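PDB 3K9D: aldehyde dehydrogenase from Listeria monocytogenes, which probably oxidises aldehydes or related oxo compounds, with NAD or NADP taking up the electrons. Local coordinates for residues K26-M31 and G166-A171; P219-A224 and S253-V258; G296-A301 and Y338-L343. All blocks are in the same frame, centred on the assembly; numbering follows the deposited sequence.

Contact 1: residues K26-M31 and G166-A171; sequences KELAAM and GCPKGA
The near-extended first torsion of Glu27 (chi1 -152°) sets CG beside the carbonyl carbon, and from there the straight side chain runs along the ring of Pro168, the two sliding past each other in opposite directions. Glu27 CB lies 3.6 Å from Pro168 CG, and the same ring carbon stays close to CG, CD and OE1 of the glutamate, so the whole length of the acidic chain is laid against one proline. Met31 arrives differently. With CG beside its backbone N (chi1 -54°) and an extended chain beyond, its methyl end reaches toward the CD corner of the ring: Met31 CE is 3.8 Å from Pro168 CD and 3.5 Å from Gly166 O. On the buried flank Leu28 completes the grip, its CD2 3.9 Å from Pro168 CD and 4.2 Å from Cys167 SG, while its other branch reaches Ala171 CB from CD1 at 4.3 Å. Pro168 thus meets three side chains from the last turn of one helix and the turn that follows it.

That helix, 6-28, runs out here, and a type I turn from Leu28 to Met31 carries the chain on. Opposite it, helix 148-164 is closed by a Schellman motif with Gly166 at positive phi; a type II turn from Pro168 to Ala171 then leads into strand 172-174, the next parallel neighbour of strand 138-143. The contact therefore pins the exit of a beta-alpha-beta crossover in the mixed sheet to the N-terminal helix. Ile36 and Ile39 of helix 33-49 add further apolar cover to Leu28, Met31 and Cys167. At the more exposed margin the chemistry turns polar: one water donates to Glu27 OE1 at 2.7 Å and, weakly, to Gly166 O, bridging the carboxylate to the carbonyl of the Schellman glycine just past helix 148-164.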
ATOM      1  N   LYS A  26      -4.251  20.718   6.505  1.00 15.52           N
ATOM      2  CA  LYS A  26      -5.640  20.957   6.942  1.00 18.28           C
ATOM      3  C   LYS A  26      -6.253  22.144   6.217  1.00 17.31           C
ATOM      4  O   LYS A  26      -7.432  22.136   5.881  1.00 22.79           O
ATOM      5  CB  LYS A  26      -5.728  21.072   8.467  1.00 16.94           C
ATOM      6  CG  LYS A  26      -5.558  19.684   9.111  1.00 26.73           C
ATOM      7  CD  LYS A  26      -5.447  19.695  10.629  1.00 37.30           C
ATOM      8  CE  LYS A  26      -4.692  18.455  11.155  1.00 31.63           C
ATOM      9  NZ  LYS A  26      -5.256  17.127  10.779  1.00 25.71           N
ATOM     10  N   GLU A  27      -5.414  23.128   5.910  1.00 18.99           N
ATOM     11  CA  GLU A  27      -5.800  24.221   5.042  1.00 21.98           C
ATOM     12  C   GLU A  27      -5.968  23.790   3.566  1.00 20.03           C
ATOM     13  O   GLU A  27      -6.940  24.173   2.925  1.00 19.75           O
ATOM     14  CB  GLU A  27      -4.793  25.350   5.196  1.00 23.85           C
ATOM     15  CG  GLU A  27      -5.333  26.705   4.935  1.00 27.08           C
ATOM     16  CD  GLU A  27      -4.388  27.783   5.411  1.00 49.80           C
ATOM     17  OE1 GLU A  27      -4.064  28.691   4.611  1.00 37.57           O
ATOM     18  OE2 GLU A  27      -3.964  27.708   6.585  1.00 48.96           O
ATOM     19  N   LEU A  28      -5.048  22.975   3.041  1.00 16.05           N
ATOM     20  CA  LEU A  28      -5.207  22.402   1.700  1.00 20.33           C
ATOM     21  C   LEU A  28      -6.453  21.522   1.590  1.00 22.50           C
ATOM     22  O   LEU A  28      -7.096  21.484   0.543  1.00 16.19           O
ATOM     23  CB  LEU A  28      -3.996  21.551   1.319  1.00 21.49           C
ATOM     24  CG  LEU A  28      -2.682  22.186   0.894  1.00 21.70           C
ATOM     25  CD1 LEU A  28      -1.643  21.077   0.780  1.00 19.34           C
ATOM     26  CD2 LEU A  28      -2.830  22.945  -0.429  1.00 23.16           C
ATOM     27  N   ALA A  29      -6.767  20.808   2.680  1.00 24.33           N
ATOM     28  CA  ALA A  29      -7.919  19.900   2.769  1.00 28.88           C
ATOM     29  C   ALA A  29      -9.291  20.597   2.645  1.00 21.58           C
ATOM     30  O   ALA A  29     -10.282  19.954   2.311  1.00 25.31           O
ATOM     31  CB  ALA A  29      -7.852  19.088   4.069  1.00 20.97           C
ATOM     32  N   ALA A  30      -9.343  21.899   2.914  1.00 24.04           N
ATOM     33  CA  ALA A  30     -10.568  22.680   2.742  1.00 21.59           C
ATOM     34  C   ALA A  30     -10.748  23.234   1.316  1.00 25.68           C
ATOM     35  O   ALA A  30     -11.851  23.641   0.932  1.00 26.41           O
ATOM     36  CB  ALA A  30     -10.612  23.813   3.760  1.00 22.69           C
ATOM     37  N   MET A  31      -9.665  23.259   0.540  1.00 22.15           N
ATOM     38  CA  MET A  31      -9.683  23.842  -0.808  1.00 22.52           C
ATOM     39  C   MET A  31     -10.393  22.954  -1.828  1.00 23.24           C
ATOM     40  O   MET A  31     -10.342  21.723  -1.733  1.00 26.10           O
ATOM     41  CB  MET A  31      -8.260  24.117  -1.305  1.00 22.80           C
ATOM     42  CG  MET A  31      -7.396  24.960  -0.397  1.00 14.96           C
ATOM     43  SD  MET A  31      -5.814  25.391  -1.192  1.00 14.32           S
ATOM     44  CE  MET A  31      -5.276  26.624  -0.034  1.00 14.03           C
ATOM     45  N   GLY A 166      -1.738  30.614  -3.781  1.00 23.86           N
ATOM     46  CA  GLY A 166      -2.708  30.378  -2.706  1.00 26.24           C
ATOM     47  C   GLY A 166      -2.356  29.330  -1.659  1.00 21.70           C
ATOM     48  O   GLY A 166      -3.030  29.228  -0.629  1.00 26.99           O
ATOM     49  N   CYS A 167      -1.315  28.543  -1.922  1.00 14.62           N
ATOM     50  CA  CYS A 167      -0.886  27.483  -1.020  1.00 19.77           C
ATOM     51  C   CYS A 167      -0.426  27.995   0.352  1.00 24.94           C
ATOM     52  O   CYS A 167       0.293  28.992   0.436  1.00 20.11           O
ATOM     53  CB  CYS A 167       0.229  26.670  -1.679  1.00 17.83           C
ATOM     54  SG  CYS A 167       0.711  25.178  -0.825  1.00 21.68           S
ATOM     55  N   PRO A 168      -0.852  27.315   1.436  1.00 23.68           N
ATOM     56  CA  PRO A 168      -0.392  27.645   2.785  1.00 22.68           C
ATOM     57  C   PRO A 168       1.114  27.459   2.925  1.00 26.07           C
ATOM     58  O   PRO A 168       1.664  26.512   2.367  1.00 21.23           O
ATOM     59  CB  PRO A 168      -1.095  26.598   3.658  1.00 26.45           C
ATOM     60  CG  PRO A 168      -2.211  26.097   2.841  1.00 23.27           C
ATOM     61  CD  PRO A 168      -1.803  26.185   1.441  1.00 27.85           C
ATOM     62  N   LYS A 169       1.756  28.368   3.656  1.00 20.32           N
ATOM     63  CA  LYS A 169       3.169  28.261   4.038  1.00 25.23           C
ATOM     64  C   LYS A 169       3.401  26.973   4.819  1.00 26.07           C
ATOM     65  O   LYS A 169       2.552  26.564   5.616  1.00 21.92           O
ATOM     66  CB  LYS A 169       3.536  29.422   4.958  1.00 18.99           C
ATOM     67  CG  LYS A 169       4.749  30.226   4.562  1.00 41.34           C
ATOM     68  CD  LYS A 169       4.327  31.452   3.773  1.00 27.32           C
ATOM     69  CE  LYS A 169       3.946  32.627   4.667  1.00 58.70           C
ATOM     70  NZ  LYS A 169       5.140  33.407   5.100  1.00 47.65           N
ATOM     71  N   GLY A 170       4.542  26.338   4.594  1.00 22.26           N
ATOM     72  CA  GLY A 170       4.888  25.110   5.315  1.00 20.50           C
ATOM     73  C   GLY A 170       4.367  23.820   4.707  1.00 21.49           C
ATOM     74  O   GLY A 170       4.729  22.720   5.167  1.00 16.34           O
ATOM     75  N   ALA A 171       3.532  23.947   3.671  1.00 18.71           N
ATOM     76  CA  ALA A 171       3.015  22.792   2.929  1.00 16.55           C
ATOM     77  C   ALA A 171       4.078  22.115   2.093  1.00 18.50           C
ATOM     78  O   ALA A 171       3.964  20.932   1.795  1.00 16.25           O
ATOM     79  CB  ALA A 171       1.855  23.196   2.051  1.00 14.97           C
TER
HETATM   80  O   HOH W   1      -3.760  30.344   2.443  1.00 48.13           O

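Contact 2: residues P219-A224 and S253-V258; sequences PGNGPA and SEQSVV
Ala224 and Val258 mark the close end of this pairing, where backbone meets backbone directly; Asn221 and Gln255 mark the other end, where side chains and waters take over. At the close end Ala224 is held through both its N and its O: the N donates to Ser256 O at 2.9 Å, and the O accepts from Val258 N at 3.0 Å. The second bond is almost straight at hydrogen (172°), although the donor stands above the carbonyl plane. Two parallel bridges, Pro223 with Ser256 and Ala224 with Val257, follow from this register. Ala224 CB packs on Glu254 CG, and Pro223 CB faces Ser256 OG on the other side of the sheet.

Strands 223-226 and 256-260 are adjacent members of a seven-stranded parallel sheet and, with helix 232-243 between them, form a beta-alpha-beta unit. In aldehyde dehydrogenases the chain just ahead of the second strand usually carries the catalytic cysteine.

Before the strands proper the regular pattern breaks. Gly222 O takes its hydrogen bond from Gln255 N at 2.8 Å, one residue earlier than regular parallel pairing would give, and the buried Ser256 N is left without a partner in the model. Two waters supplement the direct bonds here. One accepts from Gly222 N and donates to Ser253 O; the other donates to Asn221 O and lies 2.7 Å from Ser256 OG, which the chi1 of 61° turns toward Pro223. Even this looser end is buried. There the side chains of Asn221 and Gln255 cross at about a right angle, with Asn221 OD1 3.4 Å from Gln255 CB and the amide planes 38° apart. Their polar ends bond elsewhere, Asn221 ND2 to Ser339 O and Glu369 O, and Gln255 NE2 to Lys342 O.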
ATOM      1  N   PRO A 219      16.175  -1.819  -6.671  1.00 22.76           N
ATOM      2  CA  PRO A 219      17.282  -1.656  -7.613  1.00 27.13           C
ATOM      3  C   PRO A 219      16.819  -2.018  -9.022  1.00 22.31           C
ATOM      4  O   PRO A 219      16.112  -3.014  -9.203  1.00 21.58           O
ATOM      5  CB  PRO A 219      18.324  -2.662  -7.119  1.00 27.68           C
ATOM      6  CG  PRO A 219      17.917  -3.013  -5.719  1.00 30.91           C
ATOM      7  CD  PRO A 219      16.424  -2.916  -5.716  1.00 23.09           C
ATOM      8  N   GLY A 220      17.168  -1.178  -9.994  1.00 20.86           N
ATOM      9  CA  GLY A 220      16.898  -1.459 -11.407  1.00 24.30           C
ATOM     10  C   GLY A 220      18.054  -2.196 -12.054  1.00 26.46           C
ATOM     11  O   GLY A 220      19.181  -1.709 -12.081  1.00 30.80           O
ATOM     12  N   ASN A 221      17.783  -3.368 -12.597  1.00 14.79           N
ATOM     13  CA  ASN A 221      18.854  -4.187 -13.165  1.00 18.27           C
ATOM     14  C   ASN A 221      18.415  -4.796 -14.498  1.00 17.96           C
ATOM     15  O   ASN A 221      18.711  -5.942 -14.799  1.00 17.85           O
ATOM     16  CB  ASN A 221      19.286  -5.242 -12.143  1.00 16.59           C
ATOM     17  CG  ASN A 221      20.566  -5.958 -12.530  1.00 22.30           C
ATOM     18  OD1 ASN A 221      21.457  -5.391 -13.177  1.00 18.10           O
ATOM     19  ND2 ASN A 221      20.661  -7.215 -12.141  1.00 19.33           N
ATOM     20  N   GLY A 222      17.727  -3.985 -15.307  1.00 16.18           N
ATOM     21  CA  GLY A 222      16.957  -4.503 -16.421  1.00 19.88           C
ATOM     22  C   GLY A 222      17.768  -5.014 -17.591  1.00 21.17           C
ATOM     23  O   GLY A 222      18.551  -4.253 -18.160  1.00 18.36           O
ATOM     24  N   PRO A 223      17.600  -6.310 -17.942  1.00 17.83           N
ATOM     25  CA  PRO A 223      18.129  -6.809 -19.220  1.00 19.76           C
ATOM     26  C   PRO A 223      17.402  -6.192 -20.410  1.00 20.33           C
ATOM     27  O   PRO A 223      16.204  -5.854 -20.307  1.00 17.28           O
ATOM     28  CB  PRO A 223      17.846  -8.324 -19.165  1.00 14.69           C
ATOM     29  CG  PRO A 223      17.600  -8.628 -17.717  1.00 15.88           C
ATOM     30  CD  PRO A 223      16.931  -7.381 -17.181  1.00 15.09           C
ATOM     31  N   ALA A 224      18.120  -6.032 -21.523  1.00 17.76           N
ATOM     32  CA  ALA A 224      17.503  -5.656 -22.809  1.00 17.08           C
ATOM     33  C   ALA A 224      17.710  -6.786 -23.794  1.00 16.70           C
ATOM     34  O   ALA A 224      18.817  -6.990 -24.281  1.00 17.64           O
ATOM     35  CB  ALA A 224      18.105  -4.372 -23.355  1.00 19.42           C
ATOM     36  N   SER A 253      16.988   2.389 -16.829  1.00 20.75           N
ATOM     37  CA  SER A 253      17.955   2.164 -17.906  1.00 18.20           C
ATOM     38  C   SER A 253      18.524   0.741 -17.854  1.00 19.37           C
ATOM     39  O   SER A 253      18.536   0.092 -16.792  1.00 21.13           O
ATOM     40  CB  SER A 253      19.059   3.230 -17.879  1.00 19.96           C
ATOM     41  OG  SER A 253      19.930   3.070 -16.780  1.00 32.27           O
ATOM     42  N   GLU A 254      18.958   0.266 -19.018  1.00 17.23           N
ATOM     43  CA  GLU A 254      19.444  -1.094 -19.268  1.00 19.67           C
ATOM     44  C   GLU A 254      20.707  -1.402 -18.473  1.00 15.83           C
ATOM     45  O   GLU A 254      21.510  -0.516 -18.240  1.00 18.81           O
ATOM     46  CB  GLU A 254      19.768  -1.255 -20.768  1.00 17.97           C
ATOM     47  CG  GLU A 254      18.616  -1.001 -21.742  1.00 16.11           C
ATOM     48  CD  GLU A 254      18.293   0.474 -22.037  1.00 12.91           C
ATOM     49  OE1 GLU A 254      18.935   1.387 -21.486  1.00 20.11           O
ATOM     50  OE2 GLU A 254      17.365   0.714 -22.833  1.00 21.88           O
ATOM     51  N   GLN A 255      20.898  -2.661 -18.076  1.00 16.90           N
ATOM     52  CA  GLN A 255      22.116  -3.053 -17.368  1.00 18.22           C
ATOM     53  C   GLN A 255      22.873  -4.187 -18.071  1.00 18.88           C
ATOM     54  O   GLN A 255      24.074  -4.408 -17.853  1.00 14.83           O
ATOM     55  CB  GLN A 255      21.797  -3.401 -15.908  1.00 20.16           C
ATOM     56  CG  GLN A 255      21.400  -2.192 -15.072  1.00 15.80           C
ATOM     57  CD  GLN A 255      22.554  -1.219 -14.882  1.00 20.71           C
ATOM     58  OE1 GLN A 255      23.713  -1.623 -14.867  1.00 25.05           O
ATOM     59  NE2 GLN A 255      22.239   0.073 -14.731  1.00 14.99           N
ATOM     60  N   SER A 256      22.155  -4.891 -18.930  1.00 13.82           N
ATOM     61  CA  SER A 256      22.742  -5.914 -19.773  1.00 15.58           C
ATOM     62  C   SER A 256      22.045  -5.930 -21.129  1.00 21.86           C
ATOM     63  O   SER A 256      20.909  -5.441 -21.261  1.00 18.26           O
ATOM     64  CB  SER A 256      22.688  -7.305 -19.105  1.00 15.07           C
ATOM     65  OG  SER A 256      21.365  -7.733 -18.853  1.00 19.49           O
ATOM     66  N   VAL A 257      22.762  -6.447 -22.130  1.00 20.56           N
ATOM     67  CA  VAL A 257      22.192  -6.786 -23.416  1.00 18.65           C
ATOM     68  C   VAL A 257      22.211  -8.312 -23.552  1.00 14.84           C
ATOM     69  O   VAL A 257      23.217  -8.955 -23.315  1.00 25.06           O
ATOM     70  CB  VAL A 257      22.922  -6.095 -24.620  1.00 16.40           C
ATOM     71  CG1 VAL A 257      22.219  -6.435 -25.936  1.00 16.34           C
ATOM     72  CG2 VAL A 257      22.972  -4.574 -24.447  1.00 15.84           C
ATOM     73  N   VAL A 258      21.069  -8.878 -23.897  1.00 15.52           N
ATOM     74  CA  VAL A 258      20.952 -10.299 -24.151  1.00 15.58           C
ATOM     75  C   VAL A 258      20.599 -10.433 -25.637  1.00 13.86           C
ATOM     76  O   VAL A 258      19.685  -9.783 -26.098  1.00 11.94           O
ATOM     77  CB  VAL A 258      19.837 -10.950 -23.268  1.00 18.10           C
ATOM     78  CG1 VAL A 258      19.697 -12.446 -23.578  1.00 14.33           C
ATOM     79  CG2 VAL A 258      20.143 -10.743 -21.760  1.00 16.97           C
TER
HETATM   80  O   HOH W   2      20.773  -6.941 -16.289  1.00  4.10           O
HETATM   81  O   HOH W   3      16.599  -1.256 -15.145  1.00  8.24           O

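Contact 3: residues G296-A301 and Y338-L343; sequences GSMNPA and YSREKL
Met298 lies across the flat end of Arg340, while Gly296 meets that same group at its edge; the two approaches are roughly perpendicular. The sulfur sits over the centre of the guanidinium, with Met298 SD 3.8 Å above the plane, and Met298 CG comes within 3.8 Å of Arg340 NH1 over the same face. The methionine reaches this position through two successive bends (chi2 -78°, chi3 -77°), which fold the chain across the arginine obliquely and carry the methyl past it. Met298 CE then rests 3.3 Å from Glu341 O and 3.8 Å from Lys342 CG, so one hooked side chain touches three consecutive residues of 338-343.

At the edge, Arg340 NH2 donates to Gly296 O at 2.8 Å. The oxygen lies close to the guanidinium plane, and the nitrogen lies nearly in line with the C=O bond (165°). Arg340 NH1 adds a weak bond to the same oxygen at 3.3 Å, giving a lopsided two-nitrogen grip. Partners elsewhere fix the rotation of the group further: NE forms a salt bridge with Glu369, and NH2 also donates to Ala334 O. The buried Lys342 sends its amine back into its own segment, where NZ bonds Arg340 O at 3.1 Å and Tyr338 O at 2.9 Å, tying together the backbone on both sides of Ser339. Glu341 directs OE2 to Gly220 N instead of across this contact.

The loop after helix 281-291 is thereby clasped to the connection between strands 324-328 and 346-352 of the parallel sheet. An arginine with a methionine sulfur over its face and a peptide carbonyl at its edge joins the two loops where Glu341 opens a sequence that probably corresponds to the Glu-X-Phe-Gly-Pro motif of aldehyde dehydrogenases, with the Phe and Gly positions replaced.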
ATOM      1  N   GLY A 296      31.132  -6.006  -0.793  1.00 36.83           N
ATOM      2  CA  GLY A 296      30.091  -6.588  -1.627  1.00 31.60           C
ATOM      3  C   GLY A 296      29.257  -5.561  -2.360  1.00 29.42           C
ATOM      4  O   GLY A 296      28.471  -5.908  -3.246  1.00 29.35           O
ATOM      5  N   SER A 297      29.419  -4.294  -1.991  1.00 29.40           N
ATOM      6  CA  SER A 297      28.703  -3.215  -2.652  1.00 19.71           C
ATOM      7  C   SER A 297      29.369  -2.823  -3.980  1.00 28.98           C
ATOM      8  O   SER A 297      30.506  -3.215  -4.278  1.00 25.33           O
ATOM      9  CB  SER A 297      28.592  -2.003  -1.732  1.00 24.03           C
ATOM     10  OG  SER A 297      29.881  -1.484  -1.451  1.00 28.24           O
ATOM     11  N   MET A 298      28.636  -2.063  -4.780  1.00 32.20           N
ATOM     12  CA  MET A 298      29.149  -1.544  -6.035  1.00 27.83           C
ATOM     13  C   MET A 298      29.753  -0.168  -5.742  1.00 29.27           C
ATOM     14  O   MET A 298      29.248   0.560  -4.884  1.00 25.28           O
ATOM     15  CB  MET A 298      28.024  -1.456  -7.073  1.00 28.87           C
ATOM     16  CG  MET A 298      27.237  -2.775  -7.288  1.00 20.15           C
ATOM     17  SD  MET A 298      28.045  -4.019  -8.317  1.00 16.41           S
ATOM     18  CE  MET A 298      27.741  -3.292  -9.930  1.00 20.96           C
ATOM     19  N   ASN A 299      30.836   0.157  -6.448  1.00 23.97           N
ATOM     20  CA  ASN A 299      31.616   1.392  -6.272  1.00 24.12           C
ATOM     21  C   ASN A 299      30.834   2.648  -6.648  1.00 22.51           C
ATOM     22  O   ASN A 299      30.480   2.812  -7.808  1.00 28.11           O
ATOM     23  CB  ASN A 299      32.869   1.301  -7.151  1.00 21.47           C
ATOM     24  CG  ASN A 299      34.023   2.149  -6.649  1.00 31.07           C
ATOM     25  OD1 ASN A 299      33.845   3.102  -5.892  1.00 23.39           O
ATOM     26  ND2 ASN A 299      35.229   1.799  -7.085  1.00 23.36           N
ATOM     27  N   PRO A 300      30.568   3.549  -5.675  1.00 26.81           N
ATOM     28  CA  PRO A 300      29.851   4.788  -6.007  1.00 29.51           C
ATOM     29  C   PRO A 300      30.631   5.740  -6.931  1.00 21.22           C
ATOM     30  O   PRO A 300      30.027   6.615  -7.533  1.00 24.50           O
ATOM     31  CB  PRO A 300      29.631   5.441  -4.642  1.00 32.90           C
ATOM     32  CG  PRO A 300      30.723   4.917  -3.791  1.00 23.95           C
ATOM     33  CD  PRO A 300      30.902   3.495  -4.239  1.00 20.78           C
ATOM     34  N   ALA A 301      31.948   5.536  -7.052  1.00 22.85           N
ATOM     35  CA  ALA A 301      32.833   6.388  -7.860  1.00 22.74           C
ATOM     36  C   ALA A 301      32.484   6.419  -9.357  1.00 24.60           C
ATOM     37  O   ALA A 301      32.881   7.331 -10.073  1.00 26.56           O
ATOM     38  CB  ALA A 301      34.280   5.964  -7.663  1.00 24.16           C
ATOM     39  N   TYR A 338      28.983  -7.270 -13.293  1.00 18.05           N
ATOM     40  CA  TYR A 338      28.223  -6.961 -14.530  1.00 21.89           C
ATOM     41  C   TYR A 338      26.758  -7.411 -14.521  1.00 23.85           C
ATOM     42  O   TYR A 338      25.921  -6.856 -15.252  1.00 22.89           O
ATOM     43  CB  TYR A 338      28.943  -7.497 -15.775  1.00 22.44           C
ATOM     44  CG  TYR A 338      30.268  -6.823 -15.990  1.00 19.79           C
ATOM     45  CD1 TYR A 338      30.342  -5.437 -16.154  1.00 18.64           C
ATOM     46  CD2 TYR A 338      31.452  -7.556 -16.006  1.00 14.93           C
ATOM     47  CE1 TYR A 338      31.567  -4.801 -16.334  1.00 26.19           C
ATOM     48  CE2 TYR A 338      32.679  -6.924 -16.172  1.00 26.92           C
ATOM     49  CZ  TYR A 338      32.723  -5.547 -16.346  1.00 19.87           C
ATOM     50  OH  TYR A 338      33.935  -4.908 -16.524  1.00 22.62           O
ATOM     51  N   SER A 339      26.449  -8.399 -13.679  1.00 22.24           N
ATOM     52  CA  SER A 339      25.086  -8.894 -13.511  1.00  9.96           C
ATOM     53  C   SER A 339      24.267  -8.041 -12.542  1.00 23.02           C
ATOM     54  O   SER A 339      23.137  -8.399 -12.202  1.00 23.55           O
ATOM     55  CB  SER A 339      25.099 -10.353 -13.034  1.00 15.22           C
ATOM     56  OG  SER A 339      25.493 -10.450 -11.666  1.00 23.35           O
ATOM     57  N   ARG A 340      24.830  -6.907 -12.122  1.00 23.67           N
ATOM     58  CA  ARG A 340      24.232  -6.038 -11.102  1.00 21.69           C
ATOM     59  C   ARG A 340      24.103  -4.579 -11.565  1.00 18.61           C
ATOM     60  O   ARG A 340      24.577  -4.206 -12.647  1.00 21.35           O
ATOM     61  CB  ARG A 340      25.043  -6.125  -9.799  1.00 15.35           C
ATOM     62  CG  ARG A 340      25.195  -7.563  -9.242  1.00 19.00           C
ATOM     63  CD  ARG A 340      26.003  -7.612  -7.959  1.00 20.23           C
ATOM     64  NE  ARG A 340      25.565  -6.599  -6.996  1.00 21.40           N
ATOM     65  CZ  ARG A 340      26.187  -6.339  -5.845  1.00 23.94           C
ATOM     66  NH1 ARG A 340      25.715  -5.404  -5.026  1.00 20.32           N
ATOM     67  NH2 ARG A 340      27.278  -7.011  -5.508  1.00 23.30           N
ATOM     68  N   GLU A 341      23.452  -3.758 -10.747  1.00 17.82           N
ATOM     69  CA  GLU A 341      23.104  -2.404 -11.141  1.00 16.58           C
ATOM     70  C   GLU A 341      24.346  -1.512 -11.187  1.00 17.81           C
ATOM     71  O   GLU A 341      25.040  -1.333 -10.186  1.00 23.78           O
ATOM     72  CB  GLU A 341      22.019  -1.845 -10.221  1.00 20.38           C
ATOM     73  CG  GLU A 341      21.649  -0.390 -10.471  1.00 24.98           C
ATOM     74  CD  GLU A 341      20.896   0.194  -9.301  1.00 35.28           C
ATOM     75  OE1 GLU A 341      21.490   0.315  -8.205  1.00 28.32           O
ATOM     76  OE2 GLU A 341      19.710   0.519  -9.469  1.00 21.97           O
ATOM     77  N   LYS A 342      24.656  -1.028 -12.387  1.00 18.72           N
ATOM     78  CA  LYS A 342      25.764  -0.118 -12.610  1.00 13.40           C
ATOM     79  C   LYS A 342      25.125   1.148 -13.130  1.00 21.03           C
ATOM     80  O   LYS A 342      24.656   1.195 -14.268  1.00 21.22           O
ATOM     81  CB  LYS A 342      26.730  -0.670 -13.668  1.00 18.82           C
ATOM     82  CG  LYS A 342      27.144  -2.111 -13.463  1.00 18.80           C
ATOM     83  CD  LYS A 342      27.720  -2.756 -14.717  1.00 13.21           C
ATOM     84  CE  LYS A 342      26.694  -3.008 -15.815  1.00 20.93           C
ATOM     85  NZ  LYS A 342      25.611  -4.008 -15.545  1.00 14.49           N
ATOM     86  N   LEU A 343      25.069   2.164 -12.286  1.00 21.96           N
ATOM     87  CA  LEU A 343      24.391   3.402 -12.647  1.00 18.91           C
ATOM     88  C   LEU A 343      25.370   4.297 -13.388  1.00 19.38           C
ATOM     89  O   LEU A 343      25.760   5.345 -12.894  1.00 19.02           O
ATOM     90  CB  LEU A 343      23.841   4.099 -11.401  1.00 20.78           C
ATOM     91  CG  LEU A 343      22.590   3.526 -10.735  1.00 26.15           C
ATOM     92  CD1 LEU A 343      22.229   4.356  -9.505  1.00 29.11           C
ATOM     93  CD2 LEU A 343      21.406   3.463 -11.707  1.00 19.70           C
TER

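Contacts 2 and 3 lie on the same side of the chain's centre and belong to one parallel-sheet region, whereas contact 1 sits on the opposite side, by the mixed sheet, with its nearest atoms about 27 Å from either. Contact 2 is the fully buried one, built from strand backbones and bridging waters. Contact 3 is nearer the surface and relies on a charged guanidinium and a methionine between loops; contact 1, partly buried, is mainly apolar packing round a proline. Contacts 2 and 3 are directly coupled: the side-chain amides of contact 2 reach the backbone of 338-343, tying the strand entrance to that loop.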